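Local coordinates for protein flavoenzyme PA4991 (Pseudomonas aeruginosa PAO1, PDB 5EZ7) that binds one FAD per subunit and probably works as an oxidoreductase of the DAO family on a physiological substrate that is still unknown, at residues 17-31 with 347-361. Sequence-based numbering, arbitrary orientation.
Sequences IAGLWLNARLRRAGY and LALAPDFADRVCARL. With FAD (flavin-adenine dinucleotide), chain B.
Leu22 CD1 rests against Ala354 CA and CB and crosses Val357 at about a right angle, 3.7 Å from Val357 CG1. The backbones come close at Leu22 and Ala354, CA to CA 4.7 Å, and one turn earlier at the small Ala18 and Ala350; Ala18 CB packs 3.8 Å from Phe353 CD2. Toward the other end Leu26 CD2 reaches Leu361 CD1 at 3.6 Å and touches Cys358 SG. The two helices, 17-28 and 350-361, cross at -53°. The first follows strand 10-13 in the Rossmann-type FAD-binding fold and carries the last glycine of a GxGxxG pattern; at its N-terminal end Ala18 N donates to the pyrophosphate oxygen O1P, while just ahead of the second helix Leu347 N and Ala348 N bond to flavin N1 and O2. Trp21, with CG anti to the backbone N (chi1 -174°), lays one indole face on Pro351, whose CA makes a CH-pi contact with the five-membered ring. At the polar edge the bent Arg25 chain settles among Pro351, Ala354, Asp355 and Cys358. NH2 forms a salt bridge to Asp355 OD1 (2.6 Å), approaching on the anti side; NH1 bonds weakly to the same oxygen and to Pro351 O. Glu88 also pairs with Arg25, and Arg78 with Asp355.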
loop_
_atom_site.group_PDB
_atom_site.type_symbol
_atom_site.label_atom_id
_atom_site.label_comp_id
_atom_site.label_asym_id
_atom_site.label_seq_id
_atom_site.Cartn_x
_atom_site.Cartn_y
_atom_site.Cartn_z
ATOM N N ILE A 17 3.170 -2.404 2.872
ATOM C CA ILE A 17 2.929 -3.418 1.904
ATOM C C ILE A 17 4.203 -3.887 1.139
ATOM O O ILE A 17 4.318 -5.069 0.839
ATOM C CB ILE A 17 1.862 -2.979 0.894
ATOM C CG1 ILE A 17 1.422 -4.173 0.061
ATOM C CG2 ILE A 17 2.339 -1.866 -0.036
ATOM C CD1 ILE A 17 0.419 -4.997 0.829
ATOM N N ALA A 18 5.123 -2.982 0.790
ATOM C CA ALA A 18 6.223 -3.395 -0.022
ATOM C C ALA A 18 7.192 -4.275 0.766
ATOM O O ALA A 18 7.612 -5.321 0.261
ATOM C CB ALA A 18 6.924 -2.210 -0.682
ATOM N N GLY A 19 7.527 -3.873 1.987
ATOM C CA GLY A 19 8.417 -4.642 2.847
ATOM C C GLY A 19 7.845 -5.979 3.286
ATOM O O GLY A 19 8.552 -6.962 3.421
ATOM N N LEU A 20 6.548 -6.002 3.537
ATOM C CA LEU A 20 5.898 -7.190 4.039
ATOM C C LEU A 20 5.722 -8.203 2.922
ATOM O O LEU A 20 5.819 -9.388 3.146
ATOM C CB LEU A 20 4.552 -6.842 4.674
ATOM C CG LEU A 20 4.515 -6.308 6.115
ATOM C CD1 LEU A 20 3.100 -5.823 6.468
ATOM C CD2 LEU A 20 4.944 -7.374 7.128
ATOM N N TRP A 21 5.442 -7.724 1.725
ATOM C CA TRP A 21 5.208 -8.605 0.601
ATOM C C TRP A 21 6.512 -9.211 0.260
ATOM O O TRP A 21 6.617 -10.404 0.187
ATOM C CB TRP A 21 4.619 -7.870 -0.610
ATOM C CG TRP A 21 4.241 -8.788 -1.710
ATOM C CD1 TRP A 21 5.079 -9.438 -2.546
ATOM C CD2 TRP A 21 2.915 -9.194 -2.071
ATOM N NE1 TRP A 21 4.360 -10.234 -3.406
ATOM C CE2 TRP A 21 3.029 -10.071 -3.154
ATOM C CE3 TRP A 21 1.635 -8.890 -1.579
ATOM C CZ2 TRP A 21 1.920 -10.669 -3.757
ATOM C CZ3 TRP A 21 0.534 -9.469 -2.188
ATOM C CH2 TRP A 21 0.679 -10.344 -3.272
ATOM N N LEU A 22 7.533 -8.378 0.097
ATOM C CA LEU A 22 8.899 -8.871 -0.163
ATOM C C LEU A 22 9.338 -9.840 0.901
ATOM O O LEU A 22 9.929 -10.869 0.595
ATOM C CB LEU A 22 9.895 -7.719 -0.189
ATOM C CG LEU A 22 11.407 -8.067 -0.233
ATOM C CD1 LEU A 22 11.757 -8.779 -1.544
ATOM C CD2 LEU A 22 12.258 -6.804 -0.039
ATOM N N ASN A 23 9.096 -9.501 2.153
ATOM C CA ASN A 23 9.500 -10.409 3.228
ATOM C C ASN A 23 8.857 -11.781 3.038
ATOM O O ASN A 23 9.491 -12.805 3.195
ATOM C CB ASN A 23 9.125 -9.819 4.581
ATOM C CG ASN A 23 9.732 -10.572 5.762
ATOM O OD1 ASN A 23 10.930 -10.860 5.766
ATOM N ND2 ASN A 23 8.928 -10.840 6.785
ATOM N N ALA A 24 7.578 -11.795 2.689
ATOM C CA ALA A 24 6.875 -13.038 2.555
ATOM C C ALA A 24 7.420 -13.884 1.379
ATOM O O ALA A 24 7.577 -15.089 1.513
ATOM C CB ALA A 24 5.402 -12.755 2.391
ATOM N N ARG A 25 7.679 -13.247 0.248
ATOM C CA ARG A 25 8.329 -13.878 -0.883
ATOM C C ARG A 25 9.701 -14.512 -0.545
ATOM O O ARG A 25 9.986 -15.665 -0.933
ATOM C CB ARG A 25 8.493 -12.851 -2.016
ATOM C CG ARG A 25 7.179 -12.539 -2.751
ATOM C CD ARG A 25 6.841 -13.531 -3.882
ATOM N NE ARG A 25 7.868 -13.395 -4.923
ATOM C CZ ARG A 25 7.931 -12.407 -5.833
ATOM N NH1 ARG A 25 6.977 -11.453 -5.954
ATOM N NH2 ARG A 25 8.963 -12.377 -6.656
ATOM N N LEU A 26 10.541 -13.754 0.177
ATOM C CA LEU A 26 11.883 -14.195 0.500
ATOM C C LEU A 26 11.882 -15.427 1.410
ATOM O O LEU A 26 12.572 -16.443 1.109
ATOM C CB LEU A 26 12.698 -13.063 1.102
ATOM C CG LEU A 26 13.108 -11.973 0.100
ATOM C CD1 LEU A 26 13.806 -10.824 0.783
ATOM C CD2 LEU A 26 13.991 -12.463 -1.044
ATOM N N ARG A 27 11.087 -15.355 2.477
ATOM C CA ARG A 27 10.889 -16.482 3.371
ATOM C C ARG A 27 10.363 -17.704 2.659
ATOM O O ARG A 27 10.772 -18.818 2.931
ATOM C CB ARG A 27 9.874 -16.123 4.403
ATOM C CG ARG A 27 10.405 -15.153 5.410
ATOM C CD ARG A 27 9.315 -14.880 6.449
ATOM N NE ARG A 27 9.261 -15.907 7.473
ATOM C CZ ARG A 27 10.221 -16.076 8.382
ATOM N NH1 ARG A 27 11.321 -15.311 8.395
ATOM N NH2 ARG A 27 10.077 -16.997 9.293
ATOM N N ARG A 28 9.443 -17.481 1.736
ATOM C CA ARG A 28 8.901 -18.572 0.947
ATOM C C ARG A 28 9.980 -19.197 0.076
ATOM O O ARG A 28 10.018 -20.400 -0.076
ATOM C CB ARG A 28 7.771 -18.076 0.071
ATOM C CG ARG A 28 6.909 -19.197 -0.447
ATOM C CD ARG A 28 5.862 -18.626 -1.378
ATOM N NE ARG A 28 5.189 -19.681 -2.130
ATOM C CZ ARG A 28 3.871 -19.882 -2.210
ATOM N NH1 ARG A 28 3.423 -20.891 -2.959
ATOM N NH2 ARG A 28 2.994 -19.121 -1.561
ATOM N N ALA A 29 10.863 -18.369 -0.478
ATOM C CA ALA A 29 11.976 -18.858 -1.270
ATOM C C ALA A 29 13.115 -19.460 -0.415
ATOM O O ALA A 29 14.143 -19.806 -0.973
ATOM C CB ALA A 29 12.501 -17.745 -2.192
ATOM N N GLY A 30 12.948 -19.575 0.916
ATOM C CA GLY A 30 13.963 -20.185 1.816
ATOM C C GLY A 30 14.975 -19.226 2.448
ATOM O O GLY A 30 15.917 -19.669 3.092
ATOM N N TYR A 31 14.807 -17.909 2.284
ATOM C CA TYR A 31 15.758 -16.954 2.880
ATOM C C TYR A 31 15.365 -16.702 4.309
ATOM O O TYR A 31 14.179 -16.686 4.637
ATOM C CB TYR A 31 15.730 -15.612 2.169
ATOM C CG TYR A 31 16.377 -15.637 0.845
ATOM C CD1 TYR A 31 15.743 -16.196 -0.252
ATOM C CD2 TYR A 31 17.650 -15.121 0.677
ATOM C CE1 TYR A 31 16.348 -16.203 -1.510
ATOM C CE2 TYR A 31 18.278 -15.130 -0.561
ATOM C CZ TYR A 31 17.631 -15.677 -1.650
ATOM O OH TYR A 31 18.267 -15.699 -2.857
ATOM N N LEU A 347 0.292 0.332 -4.366
ATOM C CA LEU A 347 0.164 -0.839 -3.571
ATOM C C LEU A 347 0.038 -2.078 -4.454
ATOM O O LEU A 347 0.555 -3.135 -4.123
ATOM C CB LEU A 347 -1.068 -0.713 -2.699
ATOM C CG LEU A 347 -1.402 -1.930 -1.827
ATOM C CD1 LEU A 347 -1.695 -1.492 -0.429
ATOM C CD2 LEU A 347 -2.604 -2.678 -2.356
ATOM N N ALA A 348 -0.721 -1.926 -5.536
ATOM C CA ALA A 348 -0.866 -2.885 -6.602
ATOM C C ALA A 348 0.432 -3.513 -7.066
ATOM O O ALA A 348 0.454 -4.686 -7.422
ATOM C CB ALA A 348 -1.532 -2.204 -7.794
ATOM N N LEU A 349 1.489 -2.694 -7.105
ATOM C CA LEU A 349 2.804 -3.030 -7.668
ATOM C C LEU A 349 3.808 -3.578 -6.628
ATOM O O LEU A 349 5.004 -3.714 -6.907
ATOM C CB LEU A 349 3.370 -1.764 -8.353
ATOM C CG LEU A 349 2.799 -1.371 -9.722
ATOM C CD1 LEU A 349 3.279 0.023 -10.152
ATOM C CD2 LEU A 349 3.232 -2.348 -10.781
ATOM N N ALA A 350 3.335 -3.887 -5.430
ATOM C CA ALA A 350 4.213 -4.473 -4.430
ATOM C C ALA A 350 4.820 -5.785 -4.908
ATOM O O ALA A 350 5.985 -6.012 -4.662
ATOM C CB ALA A 350 3.509 -4.678 -3.117
ATOM N N PRO A 351 4.058 -6.635 -5.627
ATOM C CA PRO A 351 4.700 -7.842 -6.149
ATOM C C PRO A 351 5.799 -7.597 -7.231
ATOM O O PRO A 351 6.653 -8.459 -7.449
ATOM C CB PRO A 351 3.521 -8.649 -6.736
ATOM C CG PRO A 351 2.275 -7.981 -6.270
ATOM C CD PRO A 351 2.640 -6.563 -6.013
ATOM N N ASP A 352 5.739 -6.463 -7.920
ATOM C CA ASP A 352 6.752 -6.074 -8.894
ATOM C C ASP A 352 7.997 -5.585 -8.145
ATOM O O ASP A 352 9.127 -5.817 -8.581
ATOM C CB ASP A 352 6.202 -5.003 -9.868
ATOM C CG ASP A 352 7.192 -4.652 -10.970
ATOM O OD1 ASP A 352 7.474 -5.543 -11.816
ATOM O OD2 ASP A 352 7.720 -3.504 -10.992
ATOM N N PHE A 353 7.789 -4.935 -7.010
ATOM C CA PHE A 353 8.907 -4.492 -6.154
ATOM C C PHE A 353 9.686 -5.693 -5.646
ATOM O O PHE A 353 10.900 -5.736 -5.822
ATOM C CB PHE A 353 8.423 -3.603 -5.005
ATOM C CG PHE A 353 9.507 -3.177 -4.051
ATOM C CD1 PHE A 353 10.377 -2.136 -4.375
ATOM C CD2 PHE A 353 9.652 -3.791 -2.820
ATOM C CE1 PHE A 353 11.370 -1.729 -3.504
ATOM C CE2 PHE A 353 10.646 -3.383 -1.932
ATOM C CZ PHE A 353 11.510 -2.365 -2.283
ATOM N N ALA A 354 8.980 -6.673 -5.075
ATOM C CA ALA A 354 9.553 -7.971 -4.756
ATOM C C ALA A 354 10.316 -8.626 -5.926
ATOM O O ALA A 354 11.446 -9.017 -5.751
ATOM C CB ALA A 354 8.502 -8.913 -4.177
ATOM N N ASP A 355 9.709 -8.734 -7.101
ATOM C CA ASP A 355 10.404 -9.304 -8.307
ATOM C C ASP A 355 11.709 -8.590 -8.610
ATOM O O ASP A 355 12.676 -9.245 -8.972
ATOM C CB ASP A 355 9.566 -9.201 -9.586
ATOM C CG ASP A 355 8.290 -10.039 -9.551
ATOM O OD1 ASP A 355 8.242 -11.068 -8.843
ATOM O OD2 ASP A 355 7.309 -9.658 -10.248
ATOM N N ARG A 356 11.728 -7.259 -8.466
ATOM C CA ARG A 356 12.905 -6.476 -8.808
ATOM C C ARG A 356 14.010 -6.741 -7.814
ATOM O O ARG A 356 15.167 -6.874 -8.219
ATOM C CB ARG A 356 12.603 -4.995 -8.979
ATOM C CG ARG A 356 12.108 -4.675 -10.382
ATOM C CD ARG A 356 11.052 -3.585 -10.402
ATOM N NE ARG A 356 10.546 -3.339 -11.766
ATOM C CZ ARG A 356 11.120 -2.528 -12.668
ATOM N NH1 ARG A 356 12.231 -1.849 -12.366
ATOM N NH2 ARG A 356 10.589 -2.383 -13.891
ATOM N N VAL A 357 13.652 -6.883 -6.537
ATOM C CA VAL A 357 14.620 -7.252 -5.529
ATOM C C VAL A 357 15.136 -8.684 -5.767
ATOM O O VAL A 357 16.361 -8.915 -5.705
ATOM C CB VAL A 357 14.067 -7.089 -4.104
ATOM C CG1 VAL A 357 14.987 -7.718 -3.073
ATOM C CG2 VAL A 357 13.844 -5.611 -3.768
ATOM N N CYS A 358 14.222 -9.627 -6.026
ATOM C CA CYS A 358 14.609 -11.042 -6.194
ATOM C C CYS A 358 15.504 -11.243 -7.431
ATOM O O CYS A 358 16.448 -12.024 -7.369
ATOM C CB CYS A 358 13.393 -11.983 -6.242
ATOM S SG CYS A 358 12.564 -12.122 -4.636
ATOM N N ALA A 359 15.256 -10.499 -8.509
ATOM C CA ALA A 359 16.129 -10.561 -9.687
ATOM C C ALA A 359 17.530 -9.987 -9.437
ATOM O O ALA A 359 18.472 -10.416 -10.070
ATOM C CB ALA A 359 15.488 -9.879 -10.890
ATOM N N ARG A 360 17.669 -9.007 -8.552
ATOM C CA ARG A 360 19.002 -8.544 -8.150
ATOM C C ARG A 360 19.732 -9.593 -7.376
ATOM O O ARG A 360 20.911 -9.762 -7.565
ATOM C CB ARG A 360 18.926 -7.297 -7.287
ATOM C CG ARG A 360 18.496 -6.099 -8.095
ATOM C CD ARG A 360 19.654 -5.301 -8.669
ATOM N NE ARG A 360 20.272 -5.906 -9.852
ATOM C CZ ARG A 360 21.549 -6.310 -9.981
ATOM N NH1 ARG A 360 22.452 -6.212 -8.988
ATOM N NH2 ARG A 360 21.937 -6.831 -11.144
ATOM N N LEU A 361 19.020 -10.261 -6.476
ATOM C CA LEU A 361 19.592 -11.302 -5.642
ATOM C C LEU A 361 19.999 -12.471 -6.516
ATOM O O LEU A 361 21.093 -12.984 -6.386
ATOM C CB LEU A 361 18.602 -11.790 -4.599
ATOM C CG LEU A 361 18.082 -10.766 -3.596
ATOM C CD1 LEU A 361 17.048 -11.410 -2.676
ATOM C CD2 LEU A 361 19.228 -10.186 -2.785
HETATM P PA FAD B . 4.372 2.582 3.485
HETATM O O1A FAD B . 3.044 1.899 3.516
HETATM O O2A FAD B . 4.477 4.063 3.719
HETATM O O5B FAD B . 5.299 1.809 4.515
HETATM C C5B FAD B . 6.553 2.310 4.934
HETATM C C4B FAD B . 6.784 1.741 6.318
HETATM O O4B FAD B . 8.125 2.043 6.736
HETATM C C3B FAD B . 5.810 2.335 7.340
HETATM O O3B FAD B . 5.083 1.305 8.013
HETATM C C2B FAD B . 6.718 3.111 8.276
HETATM O O2B FAD B . 6.288 3.147 9.635
HETATM C C1B FAD B . 8.064 2.402 8.101
HETATM N N9A FAD B . 9.217 3.258 8.405
HETATM C C8A FAD B . 9.386 4.537 8.027
HETATM N N7A FAD B . 10.558 5.002 8.493
HETATM C C5A FAD B . 11.155 4.013 9.169
HETATM C C6A FAD B . 12.414 3.867 9.913
HETATM N N6A FAD B . 13.253 4.911 9.979
HETATM N N1A FAD B . 12.689 2.681 10.481
HETATM C C2A FAD B . 11.832 1.647 10.394
HETATM N N3A FAD B . 10.657 1.712 9.734
HETATM C C4A FAD B . 10.275 2.857 9.117
HETATM N N1 FAD B . -2.113 2.136 -4.557
HETATM C C2 FAD B . -2.898 1.261 -5.221
HETATM O O2 FAD B . -2.358 0.363 -5.909
HETATM N N3 FAD B . -4.241 1.318 -5.169
HETATM C C4 FAD B . -4.888 2.242 -4.465
HETATM O O4 FAD B . -6.134 2.268 -4.422
HETATM C C4X FAD B . -4.103 3.228 -3.714
HETATM N N5 FAD B . -4.702 4.189 -2.986
HETATM C C5X FAD B . -3.971 5.080 -2.292
HETATM C C6 FAD B . -4.629 6.045 -1.540
HETATM C C7 FAD B . -3.918 6.976 -0.810
HETATM C C7M FAD B . -4.651 7.996 0.009
HETATM C C8 FAD B . -2.434 6.927 -0.811
HETATM C C8M FAD B . -1.597 7.910 -0.021
HETATM C C9 FAD B . -1.782 5.972 -1.570
HETATM C C9A FAD B . -2.487 5.034 -2.321
HETATM N N10 FAD B . -1.845 4.033 -3.104
HETATM C C10 FAD B . -2.633 3.108 -3.799
HETATM C "C1'" FAD B . -0.398 3.910 -3.158
HETATM C "C2'" FAD B . 0.039 3.002 -2.022
HETATM O "O2'" FAD B . -0.640 3.321 -0.800
HETATM C "C3'" FAD B . 1.548 3.063 -1.828
HETATM O "O3'" FAD B . 2.182 2.994 -3.121
HETATM C "C4'" FAD B . 2.033 1.903 -0.962
HETATM O "O4'" FAD B . 1.125 1.621 0.103
HETATM C "C5'" FAD B . 3.390 2.197 -0.352
HETATM O "O5'" FAD B . 3.867 1.021 0.316
HETATM P P FAD B . 5.233 1.103 1.141
HETATM O O1P FAD B . 5.352 -0.139 1.984
HETATM O O2P FAD B . 6.293 1.445 0.156
HETATM O O3P FAD B . 5.038 2.425 2.029
#